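Local atomic coordinates of restriction endonuclease LpnPI (Legionella pneumophila subsp. pneumophila str. Philadelphia 1, PDB entry 4RZL), a protein that probably binds DNA carrying modified cytosine through this N-terminal recognition domain and cleaves it as a modification-dependent restriction endonuclease. Residues Ala153-Pro158 and Tyr215-Ser220; Ile132-Lys137 and Phe185-Ile190. All coordinates share one frame; numbering follows the deposited sequence.

Contact 1: residues Ala153-Pro158 and Tyr215-Ser220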
loop_
_atom_site.group_PDB
_atom_site.type_symbol
_atom_site.label_atom_id
_atom_site.label_comp_id
_atom_site.label_asym_id
_atom_site.label_seq_id
_atom_site.Cartn_x
_atom_site.Cartn_y
_atom_site.Cartn_z
ATOM N N ALA A 153 0.390 6.030 2.152
ATOM C CA ALA A 153 1.581 5.747 2.939
ATOM C C ALA A 153 2.857 6.221 2.258
ATOM O O ALA A 153 2.889 6.425 1.038
ATOM C CB ALA A 153 1.685 4.244 3.220
ATOM N N VAL A 154 3.904 6.409 3.062
ATOM C CA VAL A 154 5.219 6.742 2.542
ATOM C C VAL A 154 6.253 5.874 3.235
ATOM O O VAL A 154 6.053 5.479 4.389
ATOM C CB VAL A 154 5.573 8.241 2.732
ATOM C CG1 VAL A 154 4.548 9.113 1.981
ATOM C CG2 VAL A 154 5.654 8.617 4.216
ATOM N N PRO A 155 7.365 5.582 2.535
ATOM C CA PRO A 155 8.429 4.730 3.087
ATOM C C PRO A 155 9.093 5.338 4.308
ATOM O O PRO A 155 9.350 6.541 4.322
ATOM C CB PRO A 155 9.437 4.608 1.925
ATOM C CG PRO A 155 8.618 4.942 0.667
ATOM C CD PRO A 155 7.632 5.979 1.136
ATOM N N GLY A 156 9.380 4.509 5.304
ATOM C CA GLY A 156 10.101 4.948 6.481
ATOM C C GLY A 156 9.160 5.368 7.589
ATOM O O GLY A 156 7.931 5.347 7.431
ATOM N N TYR A 157 9.741 5.757 8.716
ATOM C CA TYR A 157 8.957 6.150 9.882
ATOM C C TYR A 157 9.814 7.070 10.751
ATOM O O TYR A 157 11.004 6.818 10.901
ATOM C CB TYR A 157 8.490 4.912 10.678
ATOM C CG TYR A 157 7.431 5.267 11.698
ATOM C CD1 TYR A 157 6.090 5.317 11.340
ATOM C CD2 TYR A 157 7.776 5.606 13.000
ATOM C CE1 TYR A 157 5.120 5.676 12.255
ATOM C CE2 TYR A 157 6.811 5.974 13.929
ATOM C CZ TYR A 157 5.488 6.006 13.547
ATOM O OH TYR A 157 4.525 6.369 14.457
ATOM N N PRO A 158 9.219 8.146 11.307
ATOM C CA PRO A 158 10.021 9.054 12.147
ATOM C C PRO A 158 10.729 8.315 13.277
ATOM O O PRO A 158 10.094 7.545 14.000
ATOM C CB PRO A 158 8.994 10.059 12.693
ATOM C CG PRO A 158 7.637 9.484 12.387
ATOM C CD PRO A 158 7.815 8.589 11.189
ATOM N N TYR A 215 2.530 15.486 -0.877
ATOM C CA TYR A 215 3.419 16.420 -1.578
ATOM C C TYR A 215 4.274 17.217 -0.604
ATOM O O TYR A 215 5.406 17.559 -0.903
ATOM C CB TYR A 215 2.602 17.344 -2.477
ATOM C CG TYR A 215 1.997 16.586 -3.631
ATOM C CD1 TYR A 215 2.810 15.860 -4.499
ATOM C CD2 TYR A 215 0.627 16.563 -3.841
ATOM C CE1 TYR A 215 2.276 15.150 -5.548
ATOM C CE2 TYR A 215 0.079 15.858 -4.895
ATOM C CZ TYR A 215 0.910 15.155 -5.747
ATOM O OH TYR A 215 0.381 14.439 -6.804
ATOM N N GLN A 216 3.732 17.479 0.577
ATOM C CA GLN A 216 4.502 18.089 1.640
ATOM C C GLN A 216 5.659 17.164 2.046
ATOM O O GLN A 216 6.803 17.611 2.169
ATOM C CB GLN A 216 3.598 18.411 2.833
ATOM C CG GLN A 216 4.258 19.265 3.914
ATOM C CD GLN A 216 5.204 18.500 4.806
ATOM O OE1 GLN A 216 6.355 18.907 5.004
ATOM N NE2 GLN A 216 4.726 17.394 5.364
ATOM N N TRP A 217 5.357 15.886 2.271
ATOM C CA TRP A 217 6.394 14.916 2.629
ATOM C C TRP A 217 7.468 14.814 1.542
ATOM O O TRP A 217 8.653 14.709 1.848
ATOM C CB TRP A 217 5.790 13.526 2.886
ATOM C CG TRP A 217 6.837 12.470 3.091
ATOM C CD1 TRP A 217 7.484 12.160 4.267
ATOM C CD2 TRP A 217 7.379 11.589 2.087
ATOM N NE1 TRP A 217 8.380 11.130 4.052
ATOM C CE2 TRP A 217 8.338 10.762 2.730
ATOM C CE3 TRP A 217 7.133 11.402 0.719
ATOM C CZ2 TRP A 217 9.065 9.777 2.040
ATOM C CZ3 TRP A 217 7.856 10.425 0.033
ATOM C CH2 TRP A 217 8.814 9.624 0.699
ATOM N N LYS A 218 7.049 14.831 0.278
ATOM C CA LYS A 218 7.998 14.778 -0.836
ATOM C C LYS A 218 9.009 15.913 -0.735
ATOM O O LYS A 218 10.202 15.716 -0.985
ATOM C CB LYS A 218 7.269 14.860 -2.179
ATOM C CG LYS A 218 6.495 13.613 -2.517
ATOM C CD LYS A 218 7.345 12.676 -3.327
ATOM C CE LYS A 218 7.592 13.239 -4.706
ATOM N NZ LYS A 218 8.066 12.182 -5.636
ATOM N N ILE A 219 8.518 17.094 -0.356
ATOM C CA ILE A 219 9.368 18.277 -0.204
ATOM C C ILE A 219 10.306 18.185 0.994
ATOM O O ILE A 219 11.503 18.422 0.865
ATOM C CB ILE A 219 8.523 19.572 -0.065
ATOM C CG1 ILE A 219 7.789 19.853 -1.373
ATOM C CG2 ILE A 219 9.410 20.750 0.291
ATOM C CD1 ILE A 219 6.843 21.036 -1.308
ATOM N N SER A 220 9.764 17.834 2.159
ATOM C CA SER A 220 10.509 17.960 3.414
ATOM C C SER A 220 11.040 16.655 4.007
ATOM O O SER A 220 11.940 16.680 4.849
ATOM C CB SER A 220 9.628 18.619 4.466
ATOM O OG SER A 220 8.619 17.709 4.885
HETATM O O HOH W 1 9.799 8.769 5.754
#
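The indole of Trp-217 carries the side chain of Val-154 over one face: Val-154 CB stands 3.7 Å from the centroid of the six-membered ring, only 9° off its normal, a CH-pi contact over the ring centre. The two methyls spread over the same face from there. Val-154 CG1 lies over the benzo side, 3.7 Å from Trp-217 CE3, while CG2 covers the pyrrole side, 3.7 Å from Trp-217 NE1. With CG1 beside the backbone N (chi1 -61°) and CG2 between that N and the carbonyl carbon, both methyls lie over the indole. Pro-155 reaches the far end of the indole obliquely, its CD 3.9 Å from Trp-217 CH2. The indole extends from its helix with CG anti to the backbone N (chi1 173°), toward the strand. Through this packing helix 212-220, near the C-terminal end of the chain, is laid against the end of strand 147-155 in the large mixed sheet of the SRA-like DNA-recognition domain. Thr-119 of helix 108-119 touches both Pro-155 and Trp-217, so a second helix borders the same apolar patch. The indole N-H is bridged to the strand by a water, which accepts from Trp-217 NE1 at 3.2 Å and donates to Pro-155 O at 2.7 Å. Within the helix, Ser-220 OG donates to Gln-216 OE1 at 2.6 Å, from a position tilted out of the carbonyl plane, and the Gln-216 amide also gives its NE2 to the carbonyl of Lys-222.

Contact 2: residues Ile132-Lys137 and Phe185-Ile190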
loop_
_atom_site.group_PDB
_atom_site.type_symbol
_atom_site.label_atom_id
_atom_site.label_comp_id
_atom_site.label_asym_id
_atom_site.label_seq_id
_atom_site.Cartn_x
_atom_site.Cartn_y
_atom_site.Cartn_z
ATOM N N ILE A 132 1.626 5.822 -2.168
ATOM C CA ILE A 132 1.373 4.411 -1.919
ATOM C C ILE A 132 0.020 4.288 -1.233
ATOM O O ILE A 132 -0.250 4.999 -0.253
ATOM C CB ILE A 132 2.477 3.777 -1.052
ATOM C CG1 ILE A 132 3.800 3.747 -1.822
ATOM C CG2 ILE A 132 2.087 2.377 -0.628
ATOM C CD1 ILE A 132 5.004 3.426 -0.957
ATOM N N PHE A 133 -0.844 3.437 -1.783
ATOM C CA PHE A 133 -2.133 3.130 -1.159
ATOM C C PHE A 133 -2.102 1.733 -0.537
ATOM O O PHE A 133 -1.695 0.758 -1.189
ATOM C CB PHE A 133 -3.282 3.193 -2.168
ATOM C CG PHE A 133 -3.577 4.578 -2.710
ATOM C CD1 PHE A 133 -2.939 5.703 -2.215
ATOM C CD2 PHE A 133 -4.486 4.733 -3.741
ATOM C CE1 PHE A 133 -3.212 6.956 -2.725
ATOM C CE2 PHE A 133 -4.761 5.996 -4.264
ATOM C CZ PHE A 133 -4.121 7.102 -3.758
ATOM N N ILE A 134 -2.548 1.627 0.711
ATOM C CA ILE A 134 -2.620 0.333 1.400
ATOM C C ILE A 134 -4.041 -0.192 1.497
ATOM O O ILE A 134 -4.951 0.543 1.898
ATOM C CB ILE A 134 -2.049 0.413 2.830
ATOM C CG1 ILE A 134 -0.615 0.940 2.812
ATOM C CG2 ILE A 134 -2.135 -0.957 3.541
ATOM C CD1 ILE A 134 -0.147 1.406 4.191
ATOM N N PHE A 135 -4.242 -1.446 1.098
ATOM C CA PHE A 135 -5.532 -2.145 1.271
ATOM C C PHE A 135 -5.297 -3.443 2.023
ATOM O O PHE A 135 -4.263 -4.106 1.827
ATOM C CB PHE A 135 -6.205 -2.471 -0.076
ATOM C CG PHE A 135 -6.655 -1.264 -0.865
ATOM C CD1 PHE A 135 -5.783 -0.615 -1.725
ATOM C CD2 PHE A 135 -7.967 -0.815 -0.782
ATOM C CE1 PHE A 135 -6.204 0.491 -2.476
ATOM C CE2 PHE A 135 -8.400 0.280 -1.518
ATOM C CZ PHE A 135 -7.516 0.942 -2.366
ATOM N N VAL A 136 -6.240 -3.831 2.876
ATOM C CA VAL A 136 -6.181 -5.162 3.464
ATOM C C VAL A 136 -7.460 -5.911 3.106
ATOM O O VAL A 136 -8.512 -5.301 2.893
ATOM C CB VAL A 136 -6.000 -5.144 5.015
ATOM C CG1 VAL A 136 -4.729 -4.385 5.410
ATOM C CG2 VAL A 136 -7.235 -4.574 5.726
ATOM N N LYS A 137 -7.360 -7.231 3.031
ATOM C CA LYS A 137 -8.514 -8.076 2.748
ATOM C C LYS A 137 -9.495 -7.941 3.893
ATOM O O LYS A 137 -9.116 -8.025 5.053
ATOM C CB LYS A 137 -8.090 -9.543 2.568
ATOM C CG LYS A 137 -9.235 -10.500 2.240
ATOM C CD LYS A 137 -8.781 -11.964 2.371
ATOM C CE LYS A 137 -9.772 -12.927 1.737
ATOM N N PHE A 185 6.356 1.499 6.846
ATOM C CA PHE A 185 5.797 2.693 6.217
ATOM C C PHE A 185 5.094 3.577 7.232
ATOM O O PHE A 185 4.648 3.092 8.271
ATOM C CB PHE A 185 4.788 2.316 5.124
ATOM C CG PHE A 185 5.381 1.539 3.978
ATOM C CD1 PHE A 185 5.501 0.155 4.039
ATOM C CD2 PHE A 185 5.827 2.192 2.844
ATOM C CE1 PHE A 185 6.047 -0.559 2.972
ATOM C CE2 PHE A 185 6.372 1.482 1.772
ATOM C CZ PHE A 185 6.479 0.113 1.837
ATOM N N THR A 186 4.969 4.859 6.891
ATOM C CA THR A 186 4.191 5.826 7.655
ATOM C C THR A 186 2.848 6.068 6.982
ATOM O O THR A 186 2.794 6.327 5.780
ATOM C CB THR A 186 4.908 7.186 7.758
ATOM O OG1 THR A 186 6.182 7.009 8.375
ATOM C CG2 THR A 186 4.053 8.198 8.547
ATOM N N ILE A 187 1.767 5.995 7.748
ATOM C CA ILE A 187 0.466 6.344 7.198
ATOM C C ILE A 187 0.243 7.849 7.378
ATOM O O ILE A 187 0.320 8.378 8.485
ATOM C CB ILE A 187 -0.675 5.536 7.857
ATOM C CG1 ILE A 187 -0.439 4.033 7.645
ATOM C CG2 ILE A 187 -2.016 5.934 7.267
ATOM C CD1 ILE A 187 -1.494 3.155 8.237
ATOM N N LEU A 188 -0.024 8.532 6.273
ATOM C CA LEU A 188 -0.204 9.983 6.300
ATOM C C LEU A 188 -1.582 10.419 6.813
ATOM O O LEU A 188 -2.582 9.719 6.641
ATOM C CB LEU A 188 0.011 10.558 4.907
ATOM C CG LEU A 188 1.389 10.354 4.292
ATOM C CD1 LEU A 188 1.394 10.875 2.861
ATOM C CD2 LEU A 188 2.455 11.055 5.132
ATOM N N ASN A 189 -1.627 11.603 7.415
ATOM C CA ASN A 189 -2.882 12.186 7.855
ATOM C C ASN A 189 -3.700 12.670 6.657
ATOM O O ASN A 189 -3.810 13.867 6.398
ATOM C CB ASN A 189 -2.614 13.336 8.839
ATOM C CG ASN A 189 -3.892 13.927 9.423
ATOM O OD1 ASN A 189 -4.973 13.349 9.315
ATOM N ND2 ASN A 189 -3.769 15.093 10.041
ATOM N N ILE A 190 -4.248 11.717 5.915
ATOM C CA ILE A 190 -5.117 11.987 4.780
ATOM C C ILE A 190 -6.370 11.162 4.988
ATOM O O ILE A 190 -6.338 9.942 4.817
ATOM C CB ILE A 190 -4.473 11.601 3.442
ATOM C CG1 ILE A 190 -3.220 12.443 3.179
ATOM C CG2 ILE A 190 -5.498 11.703 2.310
ATOM C CD1 ILE A 190 -2.486 12.074 1.903
#
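Phe-185 buries the most surface here, and the methyl tip of Ile-132 meets its ring obliquely: Ile-132 CD1 is 3.6 Å from Phe-185 CE2 and 4.1 Å from Phe-185 CD2. The two side chains cross at about a right angle. An extended chain delivers the methyl, with Ile-132 CG1 beside the backbone N and CD1 carried on outward (chi2 167°). On strand 176-187 Phe-185 sets its CG beside the backbone N as well (chi1 -63°), which swings the ring toward Ile-132. Ile-134, two residues further along the strand and also directed at the other segment, makes the looser touch, with its CD1 4.3 Å from Ile-187 CG1. The backbones stay well apart, 8.9 Å between the CA atoms of Ile-134 and Ile-187, because strands 132-137 and 176-187 are not neighbours: strand 147-155 runs between them, antiparallel to both, in the curved mixed sheet of this domain. Alternate residues of each strand, Ile-132 with Ile-134 and Phe-185 with Ile-187, thus meet over that central strand on one side of the sheet. Ala-153, which touches both Ile-134 and Phe-185, contributes just a methyl from the strand in between. The apolar cluster continues beyond the two segments, where Phe-116 of helix 108-119 packs edge-to-face with Phe-185, and Phe-88 and Tyr-90 of strand 87-91 touch Ile-134 and Phe-185 respectively.

Contacts 1 and 2 have their centres about 12 Å apart and share strand 147-155, whose residues Ala-153 to Pro-155 belong to contact 1. Ala-153 N lies 2.7 Å from Ile-132 O, a probable hydrogen bond; just past the end of the strand, toward strand 176-187, Gly-156 O and Thr-186 OG1 are 2.6 Å apart, probably bonded too. Neighbouring residues serve opposite faces of the sheet: Val-154 works in contact 1, whereas Ala-153 touches Ile-134 and Phe-185. Phe-116 of helix 108-119 is a shared neighbour, meeting Pro-155 of contact 1 as well as Phe-185 of contact 2. The centre of contact 2 is about 5 Å from the centre of the chain, that of contact 1 about 14 Å.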